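PDB 3GLV: FAD synthase from Thermoplasma volcanium GSS1, which probably transfers the AMP portion of ATP to flavin mononucleotide, giving the coenzyme FAD and releasing diphosphate. Local coordinates for residues A[9-14]-A[32-37]. Numbering follows the deposited sequence.
Sequences GVFDIL and LVVVVA. With SO4 (sulfate ion), chain C.
Phe11 meets Val34 obliquely, its CE2 only 3.4 Å from Val34 CG1, while CD2 of the same ring lies more loosely against Val36 CG2. With chi1 at 179°, Val34 turns CG1 rather than CG2 to the ring. Leu22 of helix 16-26 touches both Phe11 and Val34, and His18 makes an edge-to-face stack with the phenyl ring.

The ends of the two strands run parallel here, with Gly9 level with Val36. Gly9 N donates to Val35 O (3.1 Å). Ala37 N returns the bond to Gly9 O (2.9 Å), tilted from the carbonyl plane; Val36 CA adds a C-H...O contact to that same oxygen. These are neighbouring strands of the parallel sheet in a cytidylyltransferase-like domain, joined by the crossover through helix 16-26, and the chain leaves the sheet just after Gly9. There Val10 N bonds sulfate O2 (2.7 Å). Phe11 N bonds sulfate O3 (2.7 Å), which sits over one face of the Phe11 ring. His18 NE2 also hydrogen-bonds the sulfate, probably picked up from the crystallisation liquor; Val10, Phe11 and His18 probably bind ATP, so it may mark a phosphate position. Val10 CG2 packs against Ala37 CB at 4.0 Å, and Arg56 NH1 ties Val10 O to Ala37 O.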
ATOM      1  N   GLY A   9      -2.100  -2.063 -14.477  1.00 20.39           N
ATOM      2  CA  GLY A   9      -0.650  -1.823 -14.272  1.00 19.51           C
ATOM      3  C   GLY A   9       0.011  -3.103 -13.799  1.00 20.12           C
ATOM      4  O   GLY A   9      -0.677  -4.121 -13.570  1.00 18.95           O
ATOM      5  N   VAL A  10       1.337  -3.044 -13.688  1.00 19.74           N
ATOM      6  CA  VAL A  10       2.140  -4.088 -13.120  1.00 19.41           C
ATOM      7  C   VAL A  10       2.191  -3.957 -11.614  1.00 19.38           C
ATOM      8  O   VAL A  10       2.045  -4.938 -10.946  1.00 17.93           O
ATOM      9  CB  VAL A  10       3.578  -4.072 -13.741  1.00 19.25           C
ATOM     10  CG1 VAL A  10       4.429  -5.089 -13.100  1.00 20.09           C
ATOM     11  CG2 VAL A  10       3.540  -4.292 -15.352  1.00 18.22           C
ATOM     12  N   PHE A  11       2.426  -2.736 -11.103  1.00 20.15           N
ATOM     13  CA  PHE A  11       2.536  -2.445  -9.668  1.00 20.17           C
ATOM     14  C   PHE A  11       3.590  -3.313  -9.000  1.00 20.80           C
ATOM     15  O   PHE A  11       3.314  -3.990  -8.024  1.00 19.79           O
ATOM     16  CB  PHE A  11       1.157  -2.605  -8.960  1.00 20.68           C
ATOM     17  CG  PHE A  11       0.043  -1.802  -9.631  1.00 20.02           C
ATOM     18  CD1 PHE A  11       0.033  -0.405  -9.536  1.00 22.70           C
ATOM     19  CD2 PHE A  11      -0.944  -2.434 -10.416  1.00 21.46           C
ATOM     20  CE1 PHE A  11      -0.956   0.351 -10.184  1.00 19.66           C
ATOM     21  CE2 PHE A  11      -1.930  -1.695 -11.070  1.00 19.37           C
ATOM     22  CZ  PHE A  11      -1.920  -0.290 -10.954  1.00 19.74           C
ATOM     23  N   ASP A  12       4.789  -3.319  -9.561  1.00 20.11           N
ATOM     24  CA  ASP A  12       5.859  -4.177  -9.032  1.00 21.17           C
ATOM     25  C   ASP A  12       6.343  -3.659  -7.667  1.00 21.46           C
ATOM     26  O   ASP A  12       6.166  -4.332  -6.623  1.00 22.48           O
ATOM     27  CB  ASP A  12       7.003  -4.295 -10.035  1.00 19.80           C
ATOM     28  CG  ASP A  12       7.992  -5.360  -9.677  1.00 21.04           C
ATOM     29  OD1 ASP A  12       7.638  -6.365  -8.976  1.00 18.19           O
ATOM     30  OD2 ASP A  12       9.146  -5.199 -10.162  1.00 21.43           O
ATOM     31  N   ILE A  13       6.919  -2.475  -7.668  1.00 22.20           N
ATOM     32  CA  ILE A  13       7.319  -1.821  -6.424  1.00 23.55           C
ATOM     33  C   ILE A  13       6.389  -0.655  -6.220  1.00 23.52           C
ATOM     34  O   ILE A  13       6.429   0.294  -7.037  1.00 23.39           O
ATOM     35  CB  ILE A  13       8.752  -1.289  -6.473  1.00 24.16           C
ATOM     36  CG1 ILE A  13       9.739  -2.400  -6.801  1.00 27.88           C
ATOM     37  CG2 ILE A  13       9.155  -0.572  -5.103  1.00 22.87           C
ATOM     38  CD1 ILE A  13       9.666  -3.521  -5.811  1.00 34.33           C
ATOM     39  N   LEU A  14       5.565  -0.700  -5.167  1.00 22.42           N
ATOM     40  CA  LEU A  14       4.549   0.367  -4.990  1.00 23.23           C
ATOM     41  C   LEU A  14       5.219   1.684  -4.696  1.00 23.34           C
ATOM     42  O   LEU A  14       6.174   1.762  -3.887  1.00 22.01           O
ATOM     43  CB  LEU A  14       3.525   0.065  -3.880  1.00 23.99           C
ATOM     44  CG  LEU A  14       2.345  -0.860  -4.164  1.00 29.42           C
ATOM     45  CD1 LEU A  14       1.429  -1.073  -2.984  1.00 30.98           C
ATOM     46  CD2 LEU A  14       1.550  -0.298  -5.389  1.00 34.20           C
ATOM     47  N   LEU A  32     -13.543   0.896  -7.544  1.00 21.79           N
ATOM     48  CA  LEU A  32     -12.307   0.737  -8.286  1.00 19.87           C
ATOM     49  C   LEU A  32     -11.886  -0.724  -8.369  1.00 20.47           C
ATOM     50  O   LEU A  32     -11.686  -1.372  -7.337  1.00 19.19           O
ATOM     51  CB  LEU A  32     -11.204   1.590  -7.674  1.00 19.71           C
ATOM     52  CG  LEU A  32      -9.842   1.504  -8.381  1.00 18.65           C
ATOM     53  CD1 LEU A  32      -9.910   2.038  -9.810  1.00 20.01           C
ATOM     54  CD2 LEU A  32      -8.781   2.295  -7.585  1.00 18.39           C
ATOM     55  N   VAL A  33     -11.835  -1.233  -9.627  1.00 20.45           N
ATOM     56  CA  VAL A  33     -11.300  -2.553  -9.961  1.00 20.22           C
ATOM     57  C   VAL A  33      -9.950  -2.311 -10.555  1.00 19.74           C
ATOM     58  O   VAL A  33      -9.772  -1.535 -11.549  1.00 20.06           O
ATOM     59  CB  VAL A  33     -12.240  -3.363 -10.944  1.00 20.98           C
ATOM     60  CG1 VAL A  33     -11.645  -4.735 -11.291  1.00 22.13           C
ATOM     61  CG2 VAL A  33     -13.709  -3.536 -10.385  1.00 21.15           C
ATOM     62  N   VAL A  34      -8.947  -2.951  -9.976  1.00 19.93           N
ATOM     63  CA  VAL A  34      -7.596  -2.863 -10.548  1.00 18.85           C
ATOM     64  C   VAL A  34      -7.203  -4.144 -11.214  1.00 20.34           C
ATOM     65  O   VAL A  34      -7.341  -5.280 -10.606  1.00 18.98           O
ATOM     66  CB  VAL A  34      -6.536  -2.456  -9.468  1.00 20.58           C
ATOM     67  CG1 VAL A  34      -5.127  -2.401 -10.094  1.00 17.00           C
ATOM     68  CG2 VAL A  34      -6.926  -1.138  -8.780  1.00 17.23           C
ATOM     69  N   VAL A  35      -6.724  -4.034 -12.453  1.00 18.68           N
ATOM     70  CA  VAL A  35      -6.288  -5.236 -13.166  1.00 19.58           C
ATOM     71  C   VAL A  35      -4.759  -5.272 -13.211  1.00 19.99           C
ATOM     72  O   VAL A  35      -4.105  -4.384 -13.770  1.00 18.84           O
ATOM     73  CB  VAL A  35      -6.862  -5.286 -14.610  1.00 20.94           C
ATOM     74  CG1 VAL A  35      -6.361  -6.547 -15.406  1.00 19.48           C
ATOM     75  CG2 VAL A  35      -8.401  -5.162 -14.588  1.00 19.79           C
ATOM     76  N   VAL A  36      -4.214  -6.288 -12.572  1.00 19.59           N
ATOM     77  CA  VAL A  36      -2.784  -6.424 -12.306  1.00 20.89           C
ATOM     78  C   VAL A  36      -2.164  -7.368 -13.358  1.00 21.56           C
ATOM     79  O   VAL A  36      -2.638  -8.507 -13.524  1.00 21.57           O
ATOM     80  CB  VAL A  36      -2.560  -7.015 -10.876  1.00 20.63           C
ATOM     81  CG1 VAL A  36      -1.055  -7.296 -10.619  1.00 19.76           C
ATOM     82  CG2 VAL A  36      -3.118  -6.088  -9.833  1.00 18.12           C
ATOM     83  N   ALA A  37      -1.124  -6.920 -14.060  1.00 21.79           N
ATOM     84  CA  ALA A  37      -0.522  -7.714 -15.148  1.00 22.25           C
ATOM     85  C   ALA A  37       0.065  -9.033 -14.632  1.00 22.31           C
ATOM     86  O   ALA A  37       0.713  -9.061 -13.592  1.00 22.17           O
ATOM     87  CB  ALA A  37       0.553  -6.903 -15.847  1.00 22.08           C
TER
HETATM   88  S   SO4 C 203       3.021   0.139 -13.812  1.00 48.52           S
HETATM   89  O1  SO4 C 203       4.360   0.157 -14.423  1.00 57.52           O
HETATM   90  O2  SO4 C 203       2.163  -0.678 -14.669  1.00 55.19           O
HETATM   91  O3  SO4 C 203       3.081  -0.562 -12.508  1.00 51.06           O
HETATM   92  O4  SO4 C 203       2.638   1.554 -13.822  1.00 51.83           O